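Local coordinates for protein catechol 1,2 dioxygenase (PDB 2XSU) that probably uses a bound ferric ion to split the aromatic ring of catechol with molecular oxygen, yielding cis,cis-muconate, at residues P110-G115 with H227-A232; A123-G128 with V156-A161; G141-T144 with I150-G153; E92-A97 with G234-T239. The protein carries 1 engineered substitution. All blocks are in the same frame, centred on the assembly; numbering follows the deposited sequence.

Interaction 1 of 4, residues P110-G115 with H227-A232. With FE (Fe (III) ion), chain B.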
loop_
_atom_site.group_PDB
_atom_site.type_symbol
_atom_site.label_atom_id
_atom_site.label_comp_id
_atom_site.label_asym_id
_atom_site.label_seq_id
_atom_site.Cartn_x
_atom_site.Cartn_y
_atom_site.Cartn_z
ATOM N N PRO A 110 -5.575 5.829 14.379
ATOM C CA PRO A 110 -5.429 6.668 13.212
ATOM C C PRO A 110 -6.300 7.910 13.176
ATOM O O PRO A 110 -6.374 8.558 12.102
ATOM C CB PRO A 110 -5.847 5.710 12.079
ATOM C CG PRO A 110 -6.924 4.890 12.674
ATOM C CD PRO A 110 -6.511 4.721 14.154
ATOM N N LEU A 111 -6.924 8.273 14.302
ATOM C CA LEU A 111 -8.014 9.280 14.238
ATOM C C LEU A 111 -7.754 10.579 15.027
ATOM O O LEU A 111 -8.693 11.369 15.282
ATOM C CB LEU A 111 -9.355 8.645 14.645
ATOM C CG LEU A 111 -9.740 7.388 13.861
ATOM C CD1 LEU A 111 -11.065 6.804 14.405
ATOM C CD2 LEU A 111 -9.812 7.651 12.352
ATOM N N TYR A 112 -6.504 10.841 15.399
ATOM C CA TYR A 112 -6.176 12.160 15.954
ATOM C C TYR A 112 -6.368 13.275 14.937
ATOM O O TYR A 112 -6.061 13.099 13.749
ATOM C CB TYR A 112 -4.745 12.187 16.501
ATOM C CG TYR A 112 -4.316 13.541 17.040
ATOM C CD1 TYR A 112 -4.725 13.986 18.305
ATOM C CD2 TYR A 112 -3.484 14.373 16.284
ATOM C CE1 TYR A 112 -4.319 15.232 18.798
ATOM C CE2 TYR A 112 -3.053 15.607 16.758
ATOM C CZ TYR A 112 -3.460 16.040 18.014
ATOM O OH TYR A 112 -3.031 17.266 18.490
ATOM N N VAL A 113 -6.895 14.411 15.412
ATOM C CA VAL A 113 -6.983 15.641 14.581
ATOM C C VAL A 113 -6.372 16.832 15.359
ATOM O O VAL A 113 -6.810 17.141 16.456
ATOM C CB VAL A 113 -8.436 15.940 14.124
ATOM C CG1 VAL A 113 -8.445 17.224 13.225
ATOM C CG2 VAL A 113 -9.051 14.735 13.403
ATOM N N ALA A 114 -5.378 17.531 14.782
ATOM C CA ALA A 114 -4.760 18.681 15.429
ATOM C C ALA A 114 -5.647 19.918 15.248
ATOM O O ALA A 114 -6.366 20.000 14.262
ATOM C CB ALA A 114 -3.367 18.938 14.835
ATOM N N GLY A 115 -5.596 20.818 16.225
ATOM C CA GLY A 115 -6.325 22.108 16.199
ATOM C C GLY A 115 -7.521 22.232 17.136
ATOM O O GLY A 115 -8.307 23.185 17.014
ATOM N N HIS A 227 -8.762 8.455 24.168
ATOM C CA HIS A 227 -7.360 8.643 23.806
ATOM C C HIS A 227 -6.756 9.846 24.528
ATOM O O HIS A 227 -7.449 10.851 24.737
ATOM C CB HIS A 227 -7.305 8.964 22.296
ATOM C CG HIS A 227 -7.684 7.827 21.407
ATOM N ND1 HIS A 227 -6.773 6.865 21.034
ATOM C CD2 HIS A 227 -8.848 7.509 20.768
ATOM C CE1 HIS A 227 -7.358 5.991 20.223
ATOM N NE2 HIS A 227 -8.624 6.340 20.068
ATOM N N TYR A 228 -5.449 9.774 24.810
ATOM C CA TYR A 228 -4.689 10.868 25.419
ATOM C C TYR A 228 -3.338 11.093 24.749
ATOM O O TYR A 228 -2.601 10.135 24.519
ATOM C CB TYR A 228 -4.368 10.533 26.876
ATOM C CG TYR A 228 -5.473 10.675 27.867
ATOM C CD1 TYR A 228 -6.538 9.769 27.887
ATOM C CD2 TYR A 228 -5.432 11.692 28.849
ATOM C CE1 TYR A 228 -7.563 9.898 28.824
ATOM C CE2 TYR A 228 -6.450 11.809 29.812
ATOM C CZ TYR A 228 -7.510 10.897 29.781
ATOM O OH TYR A 228 -8.528 10.984 30.684
ATOM N N PHE A 229 -3.015 12.361 24.453
ATOM C CA PHE A 229 -1.602 12.812 24.443
ATOM C C PHE A 229 -1.402 13.670 25.694
ATOM O O PHE A 229 -2.226 14.555 25.962
ATOM C CB PHE A 229 -1.261 13.735 23.261
ATOM C CG PHE A 229 -1.178 13.074 21.908
ATOM C CD1 PHE A 229 -0.444 11.890 21.714
ATOM C CD2 PHE A 229 -1.782 13.670 20.796
ATOM C CE1 PHE A 229 -0.342 11.299 20.442
ATOM C CE2 PHE A 229 -1.673 13.092 19.535
ATOM C CZ PHE A 229 -0.962 11.893 19.353
ATOM N N VAL A 230 -0.325 13.443 26.450
ATOM C CA VAL A 230 0.002 14.317 27.590
ATOM C C VAL A 230 1.433 14.796 27.407
ATOM O O VAL A 230 2.333 14.003 27.188
ATOM C CB VAL A 230 -0.209 13.634 28.963
ATOM C CG1 VAL A 230 -0.024 14.677 30.130
ATOM C CG2 VAL A 230 -1.625 12.984 29.048
ATOM N N SER A 231 1.644 16.108 27.484
ATOM C CA SER A 231 3.000 16.655 27.303
ATOM C C SER A 231 3.209 17.822 28.258
ATOM O O SER A 231 2.237 18.462 28.649
ATOM C CB SER A 231 3.223 17.092 25.848
ATOM O OG SER A 231 2.308 18.101 25.419
ATOM N N ALA A 232 4.475 18.092 28.606
ATOM C CA ALA A 232 4.822 19.227 29.475
ATOM C C ALA A 232 6.312 19.514 29.363
ATOM O O ALA A 232 7.099 18.584 29.204
ATOM C CB ALA A 232 4.468 18.932 30.895
HETATM FE FE FE B . -10.156 5.267 19.145
HETATM O O HOH W 1 -9.068 5.092 17.305
#
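Y112 and F229 meet ring to ring, and the strand that carries F229 also carries an iron ligand two residues earlier. H227 takes no part in the ring contact; its NE2 binds the ferric ion at 2.1 Å. A water completes the shell beside it, also 2.1 Å from the iron, together with Y167, Y201 and H225. Y228 turns to the other side of the strand, where its hydroxyl bonds to that of Y191. F229 swings back. Its CE2 sits 3.3 Å above the plane of the Y112 ring, over the centre, and comes within 3.4 Å of Y112 CD1. The pair is a T-shaped stack with the F229 edge aimed at the Y112 face, planes at 69° and centroids 4.8 Å apart. Y112 offers that face because its CG lies anti to the backbone N (chi1 178°), which swings the ring out from the loop toward the strand. The far end of the tyrosine is fixed as well: its OH hydrogen-bonds to E157 on the adjoining strand, so rotation of the ring is probably restricted. K237 makes a cation-pi contact with F229. Two tyrosines, two histidines and a water around ferric iron form the five-coordinate site characteristic of intradiol dioxygenases, and the aromatic pair is joined to it through W159, which stacks on H227 and meets Y112 edge-to-face.

Interaction 2 of 4, residues A123-G128 with V156-A161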
loop_
_atom_site.group_PDB
_atom_site.type_symbol
_atom_site.label_atom_id
_atom_site.label_comp_id
_atom_site.label_asym_id
_atom_site.label_seq_id
_atom_site.Cartn_x
_atom_site.Cartn_y
_atom_site.Cartn_z
ATOM N N ALA A 123 -12.855 21.475 30.455
ATOM C CA ALA A 123 -13.474 21.610 29.133
ATOM C C ALA A 123 -14.712 20.761 29.072
ATOM O O ALA A 123 -14.714 19.638 29.607
ATOM C CB ALA A 123 -12.540 21.157 28.041
ATOM N N ARG A 124 -15.744 21.268 28.416
ATOM C CA ARG A 124 -16.848 20.400 28.011
ATOM C C ARG A 124 -16.561 19.934 26.591
ATOM O O ARG A 124 -16.352 20.733 25.703
ATOM C CB ARG A 124 -18.224 21.082 28.108
ATOM C CG ARG A 124 -19.313 20.154 27.593
ATOM C CD ARG A 124 -20.721 20.581 27.947
ATOM N NE ARG A 124 -21.669 19.622 27.407
ATOM C CZ ARG A 124 -22.989 19.704 27.546
ATOM N NH1 ARG A 124 -23.538 20.721 28.227
ATOM N NH2 ARG A 124 -23.759 18.791 26.980
ATOM N N MET A 125 -16.505 18.607 26.392
ATOM C CA MET A 125 -16.099 18.014 25.102
ATOM C C MET A 125 -17.222 17.834 24.085
ATOM O O MET A 125 -16.961 17.787 22.880
ATOM C CB MET A 125 -15.465 16.648 25.372
ATOM C CG MET A 125 -14.207 16.702 26.258
ATOM S SD MET A 125 -13.458 15.051 26.411
ATOM C CE MET A 125 -12.974 14.777 24.705
ATOM N N ASP A 126 -18.474 17.696 24.548
ATOM C CA ASP A 126 -19.576 17.414 23.624
ATOM C C ASP A 126 -20.442 18.640 23.357
ATOM O O ASP A 126 -20.458 19.569 24.164
ATOM C CB ASP A 126 -20.484 16.304 24.176
ATOM C CG ASP A 126 -21.260 16.738 25.416
ATOM O OD1 ASP A 126 -20.637 16.986 26.466
ATOM O OD2 ASP A 126 -22.511 16.806 25.325
ATOM N N ASP A 127 -21.160 18.595 22.240
ATOM C CA ASP A 127 -22.019 19.714 21.815
ATOM C C ASP A 127 -23.454 19.570 22.359
ATOM O O ASP A 127 -24.310 20.411 22.100
ATOM C CB ASP A 127 -21.992 19.881 20.285
ATOM C CG ASP A 127 -22.560 18.681 19.525
ATOM O OD1 ASP A 127 -23.103 17.734 20.141
ATOM O OD2 ASP A 127 -22.469 18.665 18.269
ATOM N N GLY A 128 -23.712 18.511 23.126
ATOM C CA GLY A 128 -25.044 18.291 23.702
ATOM C C GLY A 128 -26.066 17.674 22.750
ATOM O O GLY A 128 -27.226 17.435 23.154
ATOM N N VAL A 156 -3.120 18.309 28.175
ATOM C CA VAL A 156 -3.857 17.031 28.165
ATOM C C VAL A 156 -4.770 17.054 26.952
ATOM O O VAL A 156 -5.762 17.806 26.921
ATOM C CB VAL A 156 -4.662 16.829 29.467
ATOM C CG1 VAL A 156 -5.444 15.481 29.412
ATOM C CG2 VAL A 156 -3.710 16.861 30.676
ATOM N N GLU A 157 -4.440 16.260 25.924
ATOM C CA GLU A 157 -5.238 16.224 24.713
ATOM C C GLU A 157 -6.061 14.970 24.714
ATOM O O GLU A 157 -5.497 13.890 24.855
ATOM C CB GLU A 157 -4.339 16.245 23.471
ATOM C CG GLU A 157 -3.461 17.480 23.394
ATOM C CD GLU A 157 -2.691 17.516 22.097
ATOM O OE1 GLU A 157 -3.330 17.658 21.032
ATOM O OE2 GLU A 157 -1.426 17.429 22.163
ATOM N N VAL A 158 -7.386 15.118 24.589
ATOM C CA VAL A 158 -8.310 13.959 24.628
ATOM C C VAL A 158 -9.195 13.921 23.391
ATOM O O VAL A 158 -9.628 14.970 22.866
ATOM C CB VAL A 158 -9.163 13.935 25.938
ATOM C CG1 VAL A 158 -8.314 13.486 27.117
ATOM C CG2 VAL A 158 -9.718 15.312 26.228
ATOM N N TRP A 159 -9.422 12.712 22.884
ATOM C CA TRP A 159 -10.411 12.510 21.833
ATOM C C TRP A 159 -11.068 11.148 21.987
ATOM O O TRP A 159 -10.432 10.189 22.436
ATOM C CB TRP A 159 -9.809 12.744 20.414
ATOM C CG TRP A 159 -8.722 11.739 19.905
ATOM C CD1 TRP A 159 -8.895 10.772 18.955
ATOM C CD2 TRP A 159 -7.328 11.688 20.290
ATOM N NE1 TRP A 159 -7.696 10.097 18.743
ATOM C CE2 TRP A 159 -6.722 10.642 19.540
ATOM C CE3 TRP A 159 -6.545 12.404 21.210
ATOM C CZ2 TRP A 159 -5.358 10.287 19.697
ATOM C CZ3 TRP A 159 -5.189 12.068 21.373
ATOM C CH2 TRP A 159 -4.604 11.003 20.601
ATOM N N HIS A 160 -12.340 11.067 21.620
ATOM C CA HIS A 160 -13.080 9.792 21.739
ATOM C C HIS A 160 -14.337 9.781 20.848
ATOM O O HIS A 160 -14.717 10.830 20.275
ATOM C CB HIS A 160 -13.401 9.474 23.218
ATOM C CG HIS A 160 -14.449 10.344 23.853
ATOM N ND1 HIS A 160 -15.805 10.214 23.595
ATOM C CD2 HIS A 160 -14.333 11.314 24.795
ATOM C CE1 HIS A 160 -16.470 11.091 24.338
ATOM N NE2 HIS A 160 -15.603 11.757 25.085
ATOM N N ALA A 161 -14.942 8.600 20.749
ATOM C CA ALA A 161 -16.144 8.352 19.941
ATOM C C ALA A 161 -17.446 8.815 20.592
ATOM O O ALA A 161 -17.577 8.897 21.851
ATOM C CB ALA A 161 -16.248 6.868 19.582
#
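M125 reaches across to V158 and H160 and carries this buried contact almost alone. From CB the chain runs out extended to the sulfur (chi2 -176°), with CB pointing at the strand opposite, so CB and CG act as a straight arm that brings the thioether up to 156-161. SD lies 3.8 Å from V158 CG2 and 4.1 Å from H160 NE2. At the last bond the chain bends (chi3 65°) and tucks the methyl between the two residues: CE packs 3.6 Å from V158 CG2 and 3.7 Å from H160 CD2. That same methyl also skims the backbone between them, 4.5 Å from W159 CA. The methionine meets the valine at about a right angle, and its sulfur approaches the imidazole obliquely, 5.0 Å from the ring centroid. The contact belongs to the beta-sandwich core of the intradiol dioxygenases: 123-128 runs off the short strand 122-124, which pairs with 190-196, 156-161 runs off strand 155-159, and M125 also touches A193, T195 and R181 on the strands around it. W159 points away from 123-128, opposite to V158, and has its ring stacked on that of H227 at the iron. The imidazole beside the methionine is held at both nitrogens. H160 ND1 donates to A161 O at 2.8 Å, with the acceptor in the ring plane, and NE2 bonds to T195 OG1. Away from the core, R124 grips D126 side-on, with NE on OD1 and NH2 on OD2, the latter nearly straight at 173°.

Interaction 3 of 4, residues G141-T144 with I150-G153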
loop_
_atom_site.group_PDB
_atom_site.type_symbol
_atom_site.label_atom_id
_atom_site.label_comp_id
_atom_site.label_asym_id
_atom_site.label_seq_id
_atom_site.Cartn_x
_atom_site.Cartn_y
_atom_site.Cartn_z
ATOM N N GLY A 141 -8.579 14.037 36.642
ATOM C CA GLY A 141 -7.307 13.500 37.078
ATOM C C GLY A 141 -6.324 14.586 37.427
ATOM O O GLY A 141 -6.546 15.758 37.126
ATOM N N THR A 142 -5.236 14.155 38.060
ATOM C CA THR A 142 -4.104 15.003 38.368
ATOM C C THR A 142 -2.917 14.509 37.556
ATOM O O THR A 142 -2.706 13.288 37.436
ATOM C CB THR A 142 -3.799 14.918 39.878
ATOM O OG1 THR A 142 -4.979 15.265 40.628
ATOM C CG2 THR A 142 -2.637 15.870 40.273
ATOM N N VAL A 143 -2.128 15.438 37.019
ATOM C CA VAL A 143 -0.906 15.091 36.301
ATOM C C VAL A 143 0.271 15.388 37.231
ATOM O O VAL A 143 0.406 16.507 37.733
ATOM C CB VAL A 143 -0.769 15.859 34.969
ATOM C CG1 VAL A 143 0.539 15.474 34.227
ATOM C CG2 VAL A 143 -2.010 15.595 34.070
ATOM N N THR A 144 1.093 14.371 37.469
ATOM C CA THR A 144 2.216 14.482 38.411
ATOM C C THR A 144 3.500 13.927 37.811
ATOM O O THR A 144 3.485 13.254 36.761
ATOM C CB THR A 144 1.938 13.711 39.725
ATOM O OG1 THR A 144 1.788 12.305 39.469
ATOM C CG2 THR A 144 0.709 14.242 40.444
ATOM N N ILE A 150 2.745 17.729 41.710
ATOM C CA ILE A 150 1.852 18.208 40.642
ATOM C C ILE A 150 2.598 18.973 39.527
ATOM O O ILE A 150 3.637 19.617 39.766
ATOM C CB ILE A 150 0.614 18.987 41.198
ATOM C CG1 ILE A 150 1.030 20.305 41.865
ATOM C CG2 ILE A 150 -0.176 18.120 42.186
ATOM C CD1 ILE A 150 1.052 21.504 40.936
ATOM N N ILE A 151 2.091 18.842 38.301
ATOM C CA ILE A 151 2.589 19.572 37.140
ATOM C C ILE A 151 1.494 20.519 36.644
ATOM O O ILE A 151 0.439 20.071 36.151
ATOM C CB ILE A 151 3.032 18.633 35.974
ATOM C CG1 ILE A 151 4.118 17.669 36.451
ATOM C CG2 ILE A 151 3.516 19.436 34.778
ATOM C CD1 ILE A 151 4.454 16.519 35.432
ATOM N N GLU A 152 1.735 21.827 36.782
ATOM C CA GLU A 152 0.825 22.856 36.264
ATOM C C GLU A 152 1.163 23.182 34.805
ATOM O O GLU A 152 2.342 23.289 34.454
ATOM C CB GLU A 152 0.893 24.145 37.123
ATOM C CG GLU A 152 0.033 25.315 36.563
ATOM C CD GLU A 152 0.136 26.622 37.389
ATOM O OE1 GLU A 152 1.139 26.795 38.117
ATOM O OE2 GLU A 152 -0.794 27.473 37.300
ATOM N N GLY A 153 0.137 23.337 33.955
ATOM C CA GLY A 153 0.328 23.715 32.559
ATOM C C GLY A 153 0.641 22.572 31.604
ATOM O O GLY A 153 0.961 22.805 30.441
#
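I151 lays its CD1 over the backbone at the end of the strand, 3.6 Å from T144 C and 3.7 Å from T144 O, so a methyl group packs on the peptide as well as on side chains. The extended chain puts it there: CG1 stands anti to the carbonyl carbon of I151 and chi2 is 170°, which carries CD1 forward to the strand. The same methyl comes within 4.2 Å of V143 CG1 and also packs on Y235, and the I151 side chain touches L293. Beside this packing runs the backbone bond I151 N to V143 O, 2.9 Å long with an N-H...O angle of 158°. Together with the lone bridge of T144 to I150, their CA atoms 4.4 Å apart, it makes a hairpin-like reversal: strand 136-145 of the beta-sandwich ends, the chain turns in a few residues, and 150-153 comes back alongside before strand 155-159 begins. I150 works on the outer side of the turn. Its CG2 touches T142 CG2 at 3.8 Å, methyl to methyl, while the end of its longer branch leads away from the strand. T144 CG2 lies 4.1 Å from I150 CA, a second apolar contact with the returning chain. Beyond the bridge, I151 O is taken by T185 OG1, and T142 N is bound by the side-chain OD1 of N290 on strand 284-293.

Interaction 4 of 4, residues E92-A97 with G234-T239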
loop_
_atom_site.group_PDB
_atom_site.type_symbol
_atom_site.label_atom_id
_atom_site.label_comp_id
_atom_site.label_asym_id
_atom_site.label_seq_id
_atom_site.Cartn_x
_atom_site.Cartn_y
_atom_site.Cartn_z
ATOM N N GLU A 92 10.551 -1.925 25.377
ATOM C CA GLU A 92 11.814 -2.651 25.597
ATOM C C GLU A 92 13.024 -1.734 25.498
ATOM O O GLU A 92 13.979 -1.882 26.304
ATOM C CB GLU A 92 11.938 -3.848 24.646
ATOM C CG GLU A 92 13.092 -4.790 25.000
ATOM C CD GLU A 92 12.816 -5.749 26.174
ATOM O OE1 GLU A 92 11.758 -5.675 26.836
ATOM O OE2 GLU A 92 13.694 -6.603 26.440
ATOM N N ALA A 93 13.005 -0.793 24.541
ATOM C CA ALA A 93 14.044 0.252 24.480
ATOM C C ALA A 93 14.105 1.072 25.773
ATOM O O ALA A 93 15.208 1.376 26.274
ATOM C CB ALA A 93 13.829 1.175 23.278
ATOM N N ASP A 94 12.937 1.403 26.343
ATOM C CA ASP A 94 12.895 2.194 27.578
ATOM C C ASP A 94 13.423 1.385 28.747
ATOM O O ASP A 94 14.195 1.915 29.571
ATOM C CB ASP A 94 11.476 2.672 27.899
ATOM C CG ASP A 94 11.044 3.876 27.066
ATOM O OD1 ASP A 94 11.804 4.464 26.253
ATOM O OD2 ASP A 94 9.848 4.198 27.198
ATOM N N ALA A 95 13.077 0.102 28.793
ATOM C CA ALA A 95 13.602 -0.784 29.852
ATOM C C ALA A 95 15.126 -0.826 29.800
ATOM O O ALA A 95 15.800 -0.746 30.855
ATOM C CB ALA A 95 13.030 -2.190 29.756
ATOM N N LYS A 96 15.679 -0.961 28.598
ATOM C CA LYS A 96 17.147 -1.047 28.444
ATOM C C LYS A 96 17.826 0.286 28.789
ATOM O O LYS A 96 19.029 0.326 29.084
ATOM C CB LYS A 96 17.519 -1.533 27.045
ATOM C CG LYS A 96 17.263 -3.030 26.876
ATOM C CD LYS A 96 17.290 -3.488 25.418
ATOM C CE LYS A 96 16.896 -4.956 25.295
ATOM N NZ LYS A 96 16.856 -5.378 23.851
ATOM N N ALA A 97 17.057 1.371 28.764
ATOM C CA ALA A 97 17.553 2.683 29.216
ATOM C C ALA A 97 17.408 2.924 30.724
ATOM O O ALA A 97 17.861 3.959 31.244
ATOM C CB ALA A 97 16.850 3.812 28.405
ATOM N N GLY A 234 10.012 19.695 30.001
ATOM C CA GLY A 234 10.854 18.897 30.883
ATOM C C GLY A 234 10.465 17.443 31.079
ATOM O O GLY A 234 11.158 16.699 31.789
ATOM N N TYR A 235 9.337 17.049 30.490
ATOM C CA TYR A 235 8.822 15.670 30.611
ATOM C C TYR A 235 8.671 14.958 29.267
ATOM O O TYR A 235 8.494 15.594 28.215
ATOM C CB TYR A 235 7.487 15.659 31.383
ATOM C CG TYR A 235 7.653 16.133 32.809
ATOM C CD1 TYR A 235 7.929 15.229 33.841
ATOM C CD2 TYR A 235 7.563 17.501 33.121
ATOM C CE1 TYR A 235 8.109 15.673 35.157
ATOM C CE2 TYR A 235 7.745 17.945 34.427
ATOM C CZ TYR A 235 8.014 17.030 35.433
ATOM O OH TYR A 235 8.199 17.457 36.736
ATOM N N ARG A 236 8.748 13.623 29.323
ATOM C CA ARG A 236 8.572 12.786 28.143
ATOM C C ARG A 236 7.097 12.796 27.715
ATOM O O ARG A 236 6.231 12.522 28.541
ATOM C CB ARG A 236 8.994 11.352 28.457
ATOM C CG ARG A 236 10.413 11.207 29.023
ATOM C CD ARG A 236 10.780 9.726 29.135
ATOM N NE ARG A 236 11.175 9.129 27.853
ATOM C CZ ARG A 236 10.867 7.880 27.481
ATOM N NH1 ARG A 236 10.086 7.126 28.245
ATOM N NH2 ARG A 236 11.301 7.401 26.326
ATOM N N LYS A 237 6.837 13.070 26.442
ATOM C CA LYS A 237 5.454 13.037 25.907
ATOM C C LYS A 237 4.889 11.619 25.991
ATOM O O LYS A 237 5.597 10.624 25.731
ATOM C CB LYS A 237 5.408 13.512 24.464
ATOM C CG LYS A 237 3.981 13.675 23.931
ATOM C CD LYS A 237 3.988 14.390 22.594
ATOM C CE LYS A 237 2.558 14.720 22.122
ATOM N NZ LYS A 237 2.587 15.712 20.995
ATOM N N LEU A 238 3.610 11.551 26.343
ATOM C CA LEU A 238 2.932 10.282 26.548
ATOM C C LEU A 238 1.778 10.127 25.583
ATOM O O LEU A 238 0.955 11.026 25.454
ATOM C CB LEU A 238 2.412 10.175 27.977
ATOM C CG LEU A 238 1.516 8.967 28.336
ATOM C CD1 LEU A 238 2.294 7.653 28.222
ATOM C CD2 LEU A 238 0.927 9.098 29.725
ATOM N N THR A 239 1.732 8.966 24.920
ATOM C CA THR A 239 0.576 8.565 24.111
ATOM C C THR A 239 -0.087 7.419 24.854
ATOM O O THR A 239 0.536 6.387 25.102
ATOM C CB THR A 239 0.992 8.089 22.702
ATOM O OG1 THR A 239 1.661 9.158 22.008
ATOM C CG2 THR A 239 -0.263 7.619 21.880
#
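D94 and R236 join the helical N-terminal region to the catalytic beta-sandwich, the two parts that make up each subunit of an intradiol catechol dioxygenase. One salt bridge does the work across a wide gap: the two CA atoms are 11.5 Å apart, and each side chain reaches out from the opposite direction to meet the other. The tight part is the ion pair itself, with D94 buried. D94 points in from the last turns of helix 82-96, and R236, bent at chi3 (79°), brings its guanidinium end-on so that NH1 and NH2 each take one carboxylate oxygen. The two flat groups are strongly turned against each other, 70° apart, and both nitrogens therefore approach from above the carboxylate plane. Neither end depends on its partner alone. D94 OD2 also pairs with R105, and R236 NH2 also bonds to the backbone O of P301. Two arginines at one carboxylate would probably keep D94 ionised.

The outer face of the helix is looser. A95 and K96 face solvent and lie well clear of 234-239, and K96 NZ turns instead to the second subunit, where it bonds to H6 of that chain's histidine tag. Within the bridge itself the two bonds differ: R236 NH2 reaches D94 OD1 at 3.0 Å by a bent path, whereas R236 NH1 meets D94 OD2 at 3.1 Å, with the oxygen lying in the guanidinium plane.

Strand 221-231 ties the set together. In the mixed sheet it lies between strand 155-159 of interaction 2 and strand 238-244 of interaction 4, and the backbone bonds F229 O to E157 N and V230 O to L238 N run to either neighbour. The centres of interactions 1 and 2 are about 11 Å apart; interactions 3 and 4 each lie about 17 Å from interaction 1. Along the chain the contacts enclose one another: 141-153 within 123-161, that within 110-232, and all within 92-239. Interactions 1 to 3 thus belong to the catalytic sandwich, from the iron site outward, while interaction 4 attaches the helical region to it. V143 CG2 meets V156 CG2, linking interactions 2 and 3.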